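PDB 5O8P: L-lysine 6-monooxygenase involved in desferrioxamine biosynthesis, which probably uses FAD and NADPH to N-hydroxylate cadaverine, a monooxygenase step in building the siderophore desferrioxamine in the fire blight pathogen. Local coordinates for residues V36-N41 against Q148-H153; Y125-D130 against C134-S139. All coordinates share one frame; numbering follows the deposited sequence.

Contact 1 of 2, residues V36-N41 against Q148-H153. With FAD (flavin-adenine dinucleotide), chain C.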
ATOM      1  N   VAL B  36      22.765 -29.192 -25.366  1.00 38.24           N
ATOM      2  CA  VAL B  36      22.518 -30.091 -24.266  1.00 38.15           C
ATOM      3  C   VAL B  36      23.074 -29.475 -22.981  1.00 35.93           C
ATOM      4  O   VAL B  36      24.036 -28.693 -23.015  1.00 33.65           O
ATOM      5  CB  VAL B  36      23.123 -31.482 -24.560  1.00 40.66           C
ATOM      6  CG1 VAL B  36      24.637 -31.465 -24.459  1.00 40.21           C
ATOM      7  CG2 VAL B  36      22.540 -32.552 -23.659  1.00 39.66           C
ATOM      8  N   PHE B  37      22.452 -29.834 -21.862  1.00 33.18           N
ATOM      9  CA  PHE B  37      22.776 -29.262 -20.581  1.00 34.28           C
ATOM     10  C   PHE B  37      23.083 -30.356 -19.584  1.00 32.32           C
ATOM     11  O   PHE B  37      22.292 -31.273 -19.418  1.00 31.45           O
ATOM     12  CB  PHE B  37      21.593 -28.441 -20.085  1.00 37.04           C
ATOM     13  CG  PHE B  37      21.335 -27.214 -20.897  1.00 39.67           C
ATOM     14  CD1 PHE B  37      21.959 -26.014 -20.583  1.00 39.17           C
ATOM     15  CD2 PHE B  37      20.501 -27.266 -22.012  1.00 41.49           C
ATOM     16  CE1 PHE B  37      21.729 -24.883 -21.342  1.00 38.32           C
ATOM     17  CE2 PHE B  37      20.278 -26.137 -22.786  1.00 38.28           C
ATOM     18  CZ  PHE B  37      20.877 -24.946 -22.436  1.00 36.45           C
ATOM     19  N   LEU B  38      24.213 -30.223 -18.897  1.00 32.38           N
ATOM     20  CA  LEU B  38      24.731 -31.226 -17.972  1.00 32.42           C
ATOM     21  C   LEU B  38      24.725 -30.691 -16.549  1.00 35.08           C
ATOM     22  O   LEU B  38      25.272 -29.632 -16.314  1.00 37.15           O
ATOM     23  CB  LEU B  38      26.180 -31.547 -18.348  1.00 31.15           C
ATOM     24  CG  LEU B  38      26.501 -32.474 -19.519  1.00 31.96           C
ATOM     25  CD1 LEU B  38      25.425 -32.518 -20.585  1.00 31.94           C
ATOM     26  CD2 LEU B  38      27.858 -32.114 -20.111  1.00 31.83           C
ATOM     27  N   ASP B  39      24.153 -31.431 -15.601  1.00 37.98           N
ATOM     28  CA  ASP B  39      24.197 -31.064 -14.173  1.00 39.67           C
ATOM     29  C   ASP B  39      24.449 -32.310 -13.314  1.00 38.83           C
ATOM     30  O   ASP B  39      23.996 -33.398 -13.660  1.00 40.68           O
ATOM     31  CB  ASP B  39      22.881 -30.395 -13.764  1.00 42.79           C
ATOM     32  CG  ASP B  39      22.946 -29.728 -12.388  1.00 45.14           C
ATOM     33  OD1 ASP B  39      23.335 -28.546 -12.314  1.00 46.09           O
ATOM     34  OD2 ASP B  39      22.604 -30.378 -11.379  1.00 46.27           O
ATOM     35  N   GLN B  40      25.162 -32.142 -12.200  1.00 34.31           N
ATOM     36  CA  GLN B  40      25.568 -33.271 -11.360  1.00 31.34           C
ATOM     37  C   GLN B  40      24.489 -33.776 -10.396  1.00 30.59           C
ATOM     38  O   GLN B  40      24.524 -34.938  -9.980  1.00 30.84           O
ATOM     39  CB  GLN B  40      26.854 -32.951 -10.609  1.00 30.58           C
ATOM     40  CG  GLN B  40      26.734 -31.968  -9.478  1.00 31.55           C
ATOM     41  CD  GLN B  40      28.094 -31.460  -9.046  1.00 32.04           C
ATOM     42  OE1 GLN B  40      29.050 -32.230  -8.823  1.00 32.75           O
ATOM     43  NE2 GLN B  40      28.192 -30.159  -8.931  1.00 31.45           N
ATOM     44  N   ASN B  41      23.540 -32.916 -10.053  1.00 32.27           N
ATOM     45  CA  ASN B  41      22.440 -33.280  -9.151  1.00 34.74           C
ATOM     46  C   ASN B  41      21.424 -34.139  -9.894  1.00 35.82           C
ATOM     47  O   ASN B  41      21.453 -34.190 -11.128  1.00 36.29           O
ATOM     48  CB  ASN B  41      21.769 -32.023  -8.586  1.00 36.88           C
ATOM     49  CG  ASN B  41      22.733 -31.169  -7.806  1.00 38.50           C
ATOM     50  OD1 ASN B  41      22.883 -29.990  -8.082  1.00 45.27           O
ATOM     51  ND2 ASN B  41      23.410 -31.771  -6.838  1.00 37.52           N
ATOM     52  N   GLN B 148      31.781 -40.511 -19.820  1.00 39.54           N
ATOM     53  CA  GLN B 148      31.324 -40.137 -21.169  1.00 42.18           C
ATOM     54  C   GLN B 148      32.037 -38.855 -21.574  1.00 40.97           C
ATOM     55  O   GLN B 148      32.421 -38.058 -20.719  1.00 38.26           O
ATOM     56  CB  GLN B 148      29.804 -39.930 -21.241  1.00 45.39           C
ATOM     57  CG  GLN B 148      29.018 -40.399 -20.027  1.00 53.41           C
ATOM     58  CD  GLN B 148      27.522 -40.196 -20.175  1.00 57.45           C
ATOM     59  OE1 GLN B 148      26.972 -40.256 -21.291  1.00 54.62           O
ATOM     60  NE2 GLN B 148      26.846 -39.957 -19.038  1.00 52.73           N
ATOM     61  N   GLU B 149      32.240 -38.685 -22.880  1.00 43.28           N
ATOM     62  CA  GLU B 149      32.822 -37.464 -23.444  1.00 43.16           C
ATOM     63  C   GLU B 149      31.820 -36.817 -24.376  1.00 39.62           C
ATOM     64  O   GLU B 149      31.163 -37.487 -25.167  1.00 41.80           O
ATOM     65  CB  GLU B 149      34.150 -37.743 -24.154  1.00 47.26           C
ATOM     66  CG  GLU B 149      35.304 -37.843 -23.163  1.00 53.83           C
ATOM     67  CD  GLU B 149      36.670 -38.097 -23.788  1.00 57.72           C
ATOM     68  OE1 GLU B 149      36.782 -38.181 -25.050  1.00 58.23           O
ATOM     69  OE2 GLU B 149      37.630 -38.187 -22.969  1.00 57.50           O
ATOM     70  N   TRP B 150      31.676 -35.510 -24.227  1.00 39.35           N
ATOM     71  CA  TRP B 150      30.742 -34.731 -25.005  1.00 37.04           C
ATOM     72  C   TRP B 150      31.578 -33.771 -25.821  1.00 39.92           C
ATOM     73  O   TRP B 150      32.521 -33.159 -25.307  1.00 43.77           O
ATOM     74  CB  TRP B 150      29.809 -33.968 -24.081  1.00 34.49           C
ATOM     75  CG  TRP B 150      29.121 -34.823 -23.069  1.00 32.50           C
ATOM     76  CD1 TRP B 150      29.643 -35.310 -21.910  1.00 32.89           C
ATOM     77  CD2 TRP B 150      27.771 -35.279 -23.114  1.00 31.21           C
ATOM     78  NE1 TRP B 150      28.703 -36.042 -21.232  1.00 33.27           N
ATOM     79  CE2 TRP B 150      27.539 -36.039 -21.952  1.00 32.52           C
ATOM     80  CE3 TRP B 150      26.732 -35.118 -24.032  1.00 32.83           C
ATOM     81  CZ2 TRP B 150      26.312 -36.644 -21.680  1.00 33.65           C
ATOM     82  CZ3 TRP B 150      25.512 -35.705 -23.765  1.00 34.19           C
ATOM     83  CH2 TRP B 150      25.309 -36.466 -22.598  1.00 34.35           C
ATOM     84  N   LEU B 151      31.255 -33.665 -27.104  1.00 39.26           N
ATOM     85  CA  LEU B 151      31.946 -32.752 -28.000  1.00 36.28           C
ATOM     86  C   LEU B 151      31.064 -31.557 -28.263  1.00 34.53           C
ATOM     87  O   LEU B 151      29.836 -31.689 -28.306  1.00 30.82           O
ATOM     88  CB  LEU B 151      32.281 -33.475 -29.295  1.00 37.12           C
ATOM     89  CG  LEU B 151      33.322 -34.578 -29.094  1.00 40.86           C
ATOM     90  CD1 LEU B 151      33.306 -35.617 -30.211  1.00 44.16           C
ATOM     91  CD2 LEU B 151      34.692 -33.947 -28.927  1.00 41.90           C
ATOM     92  N   ALA B 152      31.684 -30.387 -28.414  1.00 36.86           N
ATOM     93  CA  ALA B 152      30.923 -29.148 -28.620  1.00 37.60           C
ATOM     94  C   ALA B 152      31.765 -27.981 -29.099  1.00 36.09           C
ATOM     95  O   ALA B 152      32.912 -27.790 -28.667  1.00 31.89           O
ATOM     96  CB  ALA B 152      30.208 -28.746 -27.337  1.00 38.99           C
ATOM     97  N   HIS B 153      31.164 -27.179 -29.970  1.00 37.45           N
ATOM     98  CA  HIS B 153      31.816 -25.989 -30.509  1.00 38.43           C
ATOM     99  C   HIS B 153      31.893 -24.874 -29.477  1.00 37.72           C
ATOM    100  O   HIS B 153      32.879 -24.116 -29.440  1.00 34.51           O
ATOM    101  CB  HIS B 153      31.083 -25.503 -31.758  1.00 38.75           C
ATOM    102  CG  HIS B 153      31.222 -26.426 -32.930  1.00 38.21           C
ATOM    103  ND1 HIS B 153      32.362 -26.459 -33.706  1.00 36.51           N
ATOM    104  CD2 HIS B 153      30.374 -27.348 -33.454  1.00 37.23           C
ATOM    105  CE1 HIS B 153      32.209 -27.361 -34.660  1.00 42.24           C
ATOM    106  NE2 HIS B 153      31.014 -27.919 -34.526  1.00 43.89           N
TER
HETATM  107  PA  FAD C 501      22.784 -22.489  -9.209  1.00 81.94           P
HETATM  108  O1A FAD C 501      21.656 -22.978  -8.320  1.00 74.09           O
HETATM  109  O2A FAD C 501      24.123 -22.165  -8.592  1.00 70.04           O
HETATM  110  O5B FAD C 501      22.960 -23.630 -10.339  1.00 89.76           O
HETATM  111  C5B FAD C 501      24.193 -24.302 -10.570  1.00 93.35           C
HETATM  112  C4B FAD C 501      24.017 -25.781 -10.892  1.00 92.51           C
HETATM  113  O4B FAD C 501      25.208 -26.273 -11.526  1.00 91.14           O
HETATM  114  C3B FAD C 501      23.813 -26.633  -9.643  1.00 92.41           C
HETATM  115  O3B FAD C 501      22.707 -27.519  -9.864  1.00 71.22           O
HETATM  116  C2B FAD C 501      25.148 -27.349  -9.443  1.00 93.74           C
HETATM  117  O2B FAD C 501      25.035 -28.645  -8.846  1.00102.75           O
HETATM  118  C1B FAD C 501      25.664 -27.462 -10.865  1.00 89.91           C
HETATM  119  N9A FAD C 501      27.126 -27.691 -11.017  1.00 89.25           N
HETATM  120  C8A FAD C 501      28.154 -27.012 -10.467  1.00 89.69           C
HETATM  121  N7A FAD C 501      29.343 -27.543 -10.867  1.00 85.07           N
HETATM  122  C5A FAD C 501      29.079 -28.580 -11.691  1.00 83.69           C
HETATM  123  C6A FAD C 501      29.854 -29.586 -12.469  1.00 80.99           C
HETATM  124  N6A FAD C 501      31.209 -29.593 -12.450  1.00 86.95           N
HETATM  125  N1A FAD C 501      29.165 -30.497 -13.204  1.00 75.99           N
HETATM  126  C2A FAD C 501      27.815 -30.516 -13.241  1.00 77.16           C
HETATM  127  N3A FAD C 501      27.055 -29.641 -12.554  1.00 71.15           N
HETATM  128  C4A FAD C 501      27.614 -28.669 -11.783  1.00 82.70           C
HETATM  129  N1  FAD C 501      17.833 -13.675  -7.454  1.00100.83           N
HETATM  130  C2  FAD C 501      16.706 -13.063  -7.904  1.00100.06           C
HETATM  131  O2  FAD C 501      16.783 -12.381  -8.951  1.00 91.22           O
HETATM  132  N3  FAD C 501      15.518 -13.176  -7.268  1.00100.91           N
HETATM  133  C4  FAD C 501      15.381 -13.898  -6.141  1.00 95.54           C
HETATM  134  O4  FAD C 501      14.277 -13.982  -5.569  1.00 90.37           O
HETATM  135  C4X FAD C 501      16.566 -14.597  -5.584  1.00 93.34           C
HETATM  136  N5  FAD C 501      16.494 -15.341  -4.458  1.00 83.55           N
HETATM  137  C5X FAD C 501      17.595 -15.963  -3.975  1.00 95.47           C
HETATM  138  C6  FAD C 501      17.461 -16.713  -2.809  1.00103.36           C
HETATM  139  C7  FAD C 501      18.548 -17.383  -2.253  1.00104.55           C
HETATM  140  C7M FAD C 501      18.378 -18.187  -0.987  1.00 95.80           C
HETATM  141  C8  FAD C 501      19.877 -17.290  -2.925  1.00103.41           C
HETATM  142  C8M FAD C 501      21.068 -18.004  -2.344  1.00 98.10           C
HETATM  143  C9  FAD C 501      20.023 -16.538  -4.091  1.00105.69           C
HETATM  144  C9A FAD C 501      18.933 -15.857  -4.664  1.00105.54           C
HETATM  145  N10 FAD C 501      19.032 -15.075  -5.865  1.00112.87           N
HETATM  146  C10 FAD C 501      17.847 -14.436  -6.329  1.00101.91           C
HETATM  147  C1' FAD C 501      20.289 -14.900  -6.642  1.00113.15           C
HETATM  148  C2' FAD C 501      20.417 -15.913  -7.804  1.00109.04           C
HETATM  149  O2' FAD C 501      19.183 -15.986  -8.547  1.00 95.16           O
HETATM  150  C3' FAD C 501      20.832 -17.327  -7.355  1.00102.86           C
HETATM  151  O3' FAD C 501      22.113 -17.292  -6.707  1.00101.10           O
HETATM  152  C4' FAD C 501      20.898 -18.338  -8.508  1.00 97.60           C
HETATM  153  O4' FAD C 501      20.686 -19.659  -7.996  1.00 78.97           O
HETATM  154  C5' FAD C 501      22.232 -18.308  -9.248  1.00 99.50           C
HETATM  155  O5' FAD C 501      22.048 -18.838 -10.563  1.00 99.51           O
HETATM  156  P   FAD C 501      22.859 -20.134 -11.039  1.00 83.70           P
HETATM  157  O1P FAD C 501      22.395 -20.487 -12.437  1.00 76.54           O
HETATM  158  O2P FAD C 501      24.296 -19.771 -10.790  1.00 68.07           O
HETATM  159  O3P FAD C 501      22.201 -21.173  -9.972  1.00 95.50           O
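Trp150 meets Leu38 and Val36 through its indole, and this single ring carries the whole apolar contact between 36-41 and 148-153. From CB, CG is turned beside the backbone N and anti to the carbonyl carbon (chi1 -53°), which swings the ring toward strand 35-38. At the start of the ring, CD1 lies 4.1 Å from Leu38 CD2, and that methyl stands almost on the normal of the five-membered ring, 8° off it, in a CH-pi contact over the face. Next along, NE1 is under the same methyl and gives its hydrogen to Ser139 OG, so the polar atom of this largely apolar cluster is satisfied. The two Leu38 methyls divide one face: CD1 stands above the centre of the six-membered ring, where Val36 CG1 comes in obliquely, 4.2 Å from Trp150 CE3. Past Leu38 the segment leaves the strand and reaches FAD. Asp39 OD1 lies 2.7 Å from FAD O3B and accepts a hydrogen bond from Ile16 N. Asp39 OD2 takes Asn41 N at 3.0 Å from above the carboxylate plane, closing an Asx turn. Gln40 N is 3.2 Å from FAD N3A, and its side chain lies against the adenine. An acid at the end of the second strand, beside the adenosine ribose, is characteristic of Rossmann-type dinucleotide folds. Strands 35-38 and 147-152 both pair in parallel with strand 8-14, so side chains, not backbones, make the contact; Ile12 also touches Trp150, while Phe37 packs against helix 18-27.

Contact 2 of 2, residues Y125-D130 against C134-S139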
ATOM      1  N   TYR B 125      36.477 -32.712 -16.375  1.00 41.47           N
ATOM      2  CA  TYR B 125      37.559 -32.060 -17.109  1.00 43.19           C
ATOM      3  C   TYR B 125      37.041 -31.547 -18.455  1.00 38.99           C
ATOM      4  O   TYR B 125      36.159 -32.154 -19.068  1.00 38.58           O
ATOM      5  CB  TYR B 125      38.707 -33.052 -17.307  1.00 48.47           C
ATOM      6  CG  TYR B 125      40.019 -32.457 -17.801  1.00 56.67           C
ATOM      7  CD1 TYR B 125      40.795 -31.623 -16.976  1.00 56.80           C
ATOM      8  CD2 TYR B 125      40.511 -32.763 -19.091  1.00 61.13           C
ATOM      9  CE1 TYR B 125      42.010 -31.103 -17.422  1.00 59.61           C
ATOM     10  CE2 TYR B 125      41.717 -32.244 -19.550  1.00 61.60           C
ATOM     11  CZ  TYR B 125      42.466 -31.418 -18.717  1.00 63.67           C
ATOM     12  OH  TYR B 125      43.660 -30.908 -19.177  1.00 61.60           O
ATOM     13  N   VAL B 126      37.579 -30.415 -18.892  1.00 34.74           N
ATOM     14  CA  VAL B 126      37.285 -29.854 -20.204  1.00 33.53           C
ATOM     15  C   VAL B 126      38.605 -29.513 -20.872  1.00 32.49           C
ATOM     16  O   VAL B 126      39.532 -29.068 -20.209  1.00 32.17           O
ATOM     17  CB  VAL B 126      36.417 -28.577 -20.110  1.00 33.64           C
ATOM     18  CG1 VAL B 126      36.096 -28.046 -21.494  1.00 32.61           C
ATOM     19  CG2 VAL B 126      35.129 -28.848 -19.347  1.00 34.87           C
ATOM     20  N   SER B 127      38.682 -29.717 -22.179  1.00 32.77           N
ATOM     21  CA  SER B 127      39.896 -29.435 -22.938  1.00 34.43           C
ATOM     22  C   SER B 127      39.545 -29.050 -24.369  1.00 34.77           C
ATOM     23  O   SER B 127      38.445 -29.361 -24.843  1.00 30.53           O
ATOM     24  CB  SER B 127      40.819 -30.656 -22.919  1.00 36.04           C
ATOM     25  OG  SER B 127      40.107 -31.825 -23.298  1.00 36.36           O
ATOM     26  N   TYR B 128      40.474 -28.354 -25.030  1.00 36.92           N
ATOM     27  CA  TYR B 128      40.308 -27.949 -26.426  1.00 38.78           C
ATOM     28  C   TYR B 128      41.076 -28.884 -27.327  1.00 39.01           C
ATOM     29  O   TYR B 128      42.296 -28.990 -27.225  1.00 40.34           O
ATOM     30  CB  TYR B 128      40.787 -26.513 -26.668  1.00 41.17           C
ATOM     31  CG  TYR B 128      40.473 -26.001 -28.068  1.00 41.79           C
ATOM     32  CD1 TYR B 128      39.152 -25.788 -28.471  1.00 41.88           C
ATOM     33  CD2 TYR B 128      41.486 -25.761 -29.000  1.00 41.58           C
ATOM     34  CE1 TYR B 128      38.837 -25.337 -29.737  1.00 43.43           C
ATOM     35  CE2 TYR B 128      41.185 -25.305 -30.281  1.00 43.76           C
ATOM     36  CZ  TYR B 128      39.855 -25.093 -30.644  1.00 45.63           C
ATOM     37  OH  TYR B 128      39.549 -24.638 -31.908  1.00 50.36           O
ATOM     38  N   ASP B 129      40.352 -29.544 -28.219  1.00 41.40           N
ATOM     39  CA  ASP B 129      40.936 -30.454 -29.196  1.00 46.01           C
ATOM     40  C   ASP B 129      41.421 -29.670 -30.413  1.00 47.29           C
ATOM     41  O   ASP B 129      40.606 -29.200 -31.201  1.00 49.39           O
ATOM     42  CB  ASP B 129      39.879 -31.480 -29.598  1.00 46.48           C
ATOM     43  CG  ASP B 129      40.465 -32.680 -30.286  1.00 44.98           C
ATOM     44  OD1 ASP B 129      41.201 -32.503 -31.307  1.00 45.61           O
ATOM     45  OD2 ASP B 129      40.156 -33.793 -29.783  1.00 44.26           O
ATOM     46  N   ASP B 130      42.736 -29.527 -30.570  1.00 50.81           N
ATOM     47  CA  ASP B 130      43.294 -28.738 -31.684  1.00 55.25           C
ATOM     48  C   ASP B 130      42.948 -29.334 -33.047  1.00 57.37           C
ATOM     49  O   ASP B 130      42.708 -28.599 -34.001  1.00 56.42           O
ATOM     50  CB  ASP B 130      44.817 -28.610 -31.578  1.00 59.16           C
ATOM     51  CG  ASP B 130      45.256 -27.826 -30.369  1.00 64.57           C
ATOM     52  OD1 ASP B 130      44.876 -26.639 -30.241  1.00 66.19           O
ATOM     53  OD2 ASP B 130      46.007 -28.398 -29.555  1.00 72.11           O
ATOM     54  N   CYS B 134      37.371 -28.096 -31.543  1.00 45.25           N
ATOM     55  CA  CYS B 134      36.224 -27.944 -30.654  1.00 43.36           C
ATOM     56  C   CYS B 134      36.566 -28.335 -29.207  1.00 37.77           C
ATOM     57  O   CYS B 134      37.696 -28.723 -28.912  1.00 38.09           O
ATOM     58  CB  CYS B 134      35.062 -28.784 -31.182  1.00 45.90           C
ATOM     59  SG  CYS B 134      35.193 -30.540 -30.781  1.00 64.48           S
ATOM     60  N   TYR B 135      35.584 -28.209 -28.311  1.00 34.63           N
ATOM     61  CA  TYR B 135      35.778 -28.495 -26.883  1.00 33.46           C
ATOM     62  C   TYR B 135      35.320 -29.917 -26.532  1.00 33.95           C
ATOM     63  O   TYR B 135      34.305 -30.416 -27.040  1.00 31.50           O
ATOM     64  CB  TYR B 135      35.079 -27.442 -26.008  1.00 31.67           C
ATOM     65  CG  TYR B 135      35.792 -26.099 -26.042  1.00 31.54           C
ATOM     66  CD1 TYR B 135      36.896 -25.852 -25.225  1.00 32.28           C
ATOM     67  CD2 TYR B 135      35.387 -25.097 -26.918  1.00 30.62           C
ATOM     68  CE1 TYR B 135      37.574 -24.637 -25.269  1.00 32.07           C
ATOM     69  CE2 TYR B 135      36.057 -23.882 -26.978  1.00 31.76           C
ATOM     70  CZ  TYR B 135      37.151 -23.648 -26.150  1.00 32.22           C
ATOM     71  OH  TYR B 135      37.802 -22.433 -26.220  1.00 30.29           O
ATOM     72  N   ARG B 136      36.092 -30.559 -25.662  1.00 34.98           N
ATOM     73  CA  ARG B 136      35.858 -31.939 -25.243  1.00 35.68           C
ATOM     74  C   ARG B 136      35.572 -31.910 -23.759  1.00 32.22           C
ATOM     75  O   ARG B 136      36.438 -31.519 -22.991  1.00 33.27           O
ATOM     76  CB  ARG B 136      37.117 -32.763 -25.542  1.00 40.57           C
ATOM     77  CG  ARG B 136      37.111 -34.195 -25.065  1.00 44.77           C
ATOM     78  CD  ARG B 136      38.405 -34.917 -25.454  1.00 48.03           C
ATOM     79  NE  ARG B 136      38.627 -34.876 -26.907  1.00 49.95           N
ATOM     80  CZ  ARG B 136      37.991 -35.638 -27.799  1.00 50.54           C
ATOM     81  NH1 ARG B 136      37.069 -36.544 -27.425  1.00 50.58           N
ATOM     82  NH2 ARG B 136      38.278 -35.489 -29.096  1.00 51.11           N
ATOM     83  N   VAL B 137      34.373 -32.321 -23.367  1.00 31.02           N
ATOM     84  CA  VAL B 137      33.895 -32.238 -21.972  1.00 32.11           C
ATOM     85  C   VAL B 137      33.774 -33.644 -21.395  1.00 34.30           C
ATOM     86  O   VAL B 137      32.918 -34.403 -21.833  1.00 33.32           O
ATOM     87  CB  VAL B 137      32.498 -31.568 -21.922  1.00 31.34           C
ATOM     88  CG1 VAL B 137      31.907 -31.586 -20.518  1.00 30.71           C
ATOM     89  CG2 VAL B 137      32.575 -30.154 -22.464  1.00 30.86           C
ATOM     90  N   ARG B 138      34.611 -33.983 -20.415  1.00 37.89           N
ATOM     91  CA  ARG B 138      34.598 -35.322 -19.811  1.00 41.03           C
ATOM     92  C   ARG B 138      33.704 -35.334 -18.568  1.00 37.37           C
ATOM     93  O   ARG B 138      33.984 -34.649 -17.579  1.00 36.12           O
ATOM     94  CB  ARG B 138      36.018 -35.792 -19.476  1.00 49.82           C
ATOM     95  CG  ARG B 138      36.189 -37.316 -19.490  1.00 61.34           C
ATOM     96  CD  ARG B 138      37.630 -37.754 -19.215  1.00 71.28           C
ATOM     97  NE  ARG B 138      38.070 -37.300 -17.880  1.00 81.67           N
ATOM     98  CZ  ARG B 138      39.225 -36.683 -17.575  1.00 81.71           C
ATOM     99  NH1 ARG B 138      40.161 -36.435 -18.498  1.00 82.29           N
ATOM    100  NH2 ARG B 138      39.451 -36.319 -16.311  1.00 76.04           N
ATOM    101  N   SER B 139      32.624 -36.115 -18.639  1.00 35.04           N
ATOM    102  CA  SER B 139      31.675 -36.266 -17.540  1.00 34.21           C
ATOM    103  C   SER B 139      31.813 -37.605 -16.829  1.00 35.77           C
ATOM    104  O   SER B 139      32.476 -38.526 -17.319  1.00 36.07           O
ATOM    105  CB  SER B 139      30.248 -36.137 -18.062  1.00 34.29           C
ATOM    106  OG  SER B 139      29.738 -37.377 -18.518  1.00 34.20           O
TER
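Tyr128 points an edge at the face of Tyr135, the T-shaped pair of this contact: the ring planes stand at 58° and the centroids are 5.0 Å apart. The touching atom is Tyr128 CD1, 3.7 Å from Tyr135 CZ and above the middle of that ring. Tyr128 gets there with CG anti to the backbone N. Arg356 serves both rings, by a cation-pi contact with Tyr128 and a hydrogen bond from NE to Tyr135 OH. On the same face of the sheet Val126 CG1 meets Val137 CG2 at 4.2 Å, and both valines rest on Leu155. The backbones form an antiparallel hairpin, strands 121-129 and 134-141, in which Ser127 and Arg136 make a hydrogen-bonded pair with both bonds formed, Arg136 N to Ser127 O at 2.8 Å. With strand 147-152, paired to 134-141, they give a three-stranded antiparallel meander of the kind attached to the FAD-binding Rossmann fold in many flavoproteins. The face bearing Tyr125, Ser127 and Asp129 carries the charged side chains of the pair. Arg136 bends at chi3 so that its guanidinium reaches diagonally to Asp129, NH2 lying 2.6 Å from OD2 in a salt bridge whose hydrogen bond is nearly straight (175°). OD2 sits at the guanidinium edge, in its plane, but is approached on its anti side from somewhat out of the carboxylate plane; NE adds a weak bond. A second salt bridge joins Arg136 NH1 to Glu149, and Asp129 OD1 accepts from Leu132 N in the turn. Farther along, the Arg138 guanidinium and Tyr125 ring planes are 12° apart, yet the guanidinium sits over Tyr125 CB, 3.5 Å from Arg138 NH2, while NH1 reaches the ring obliquely, 3.7 Å from Tyr125 CD2.

The centres of the two contacts lie about 10 Å apart in one mixed sheet, where strands 147-152 and 134-141 are neighbours. They join through probable backbone hydrogen bonds, Ala152 O to Tyr135 N at 2.7 Å and Trp150 O to Val137 N at 2.8 Å. Along the chain contact 2 is nested inside contact 1: 36-41 comes first, then 125-130 and 134-139, and 148-153 closes the loop. Strand 147-152 links the hairpin of contact 2 to the parallel strands 8-14 and 35-38. Strand 35-38 leads into the adenosine end of the FAD site, while contact 2 is centred farther from the chain's centre (about 27 Å against 22 Å), the Val137 side chain still about 8 Å from FAD.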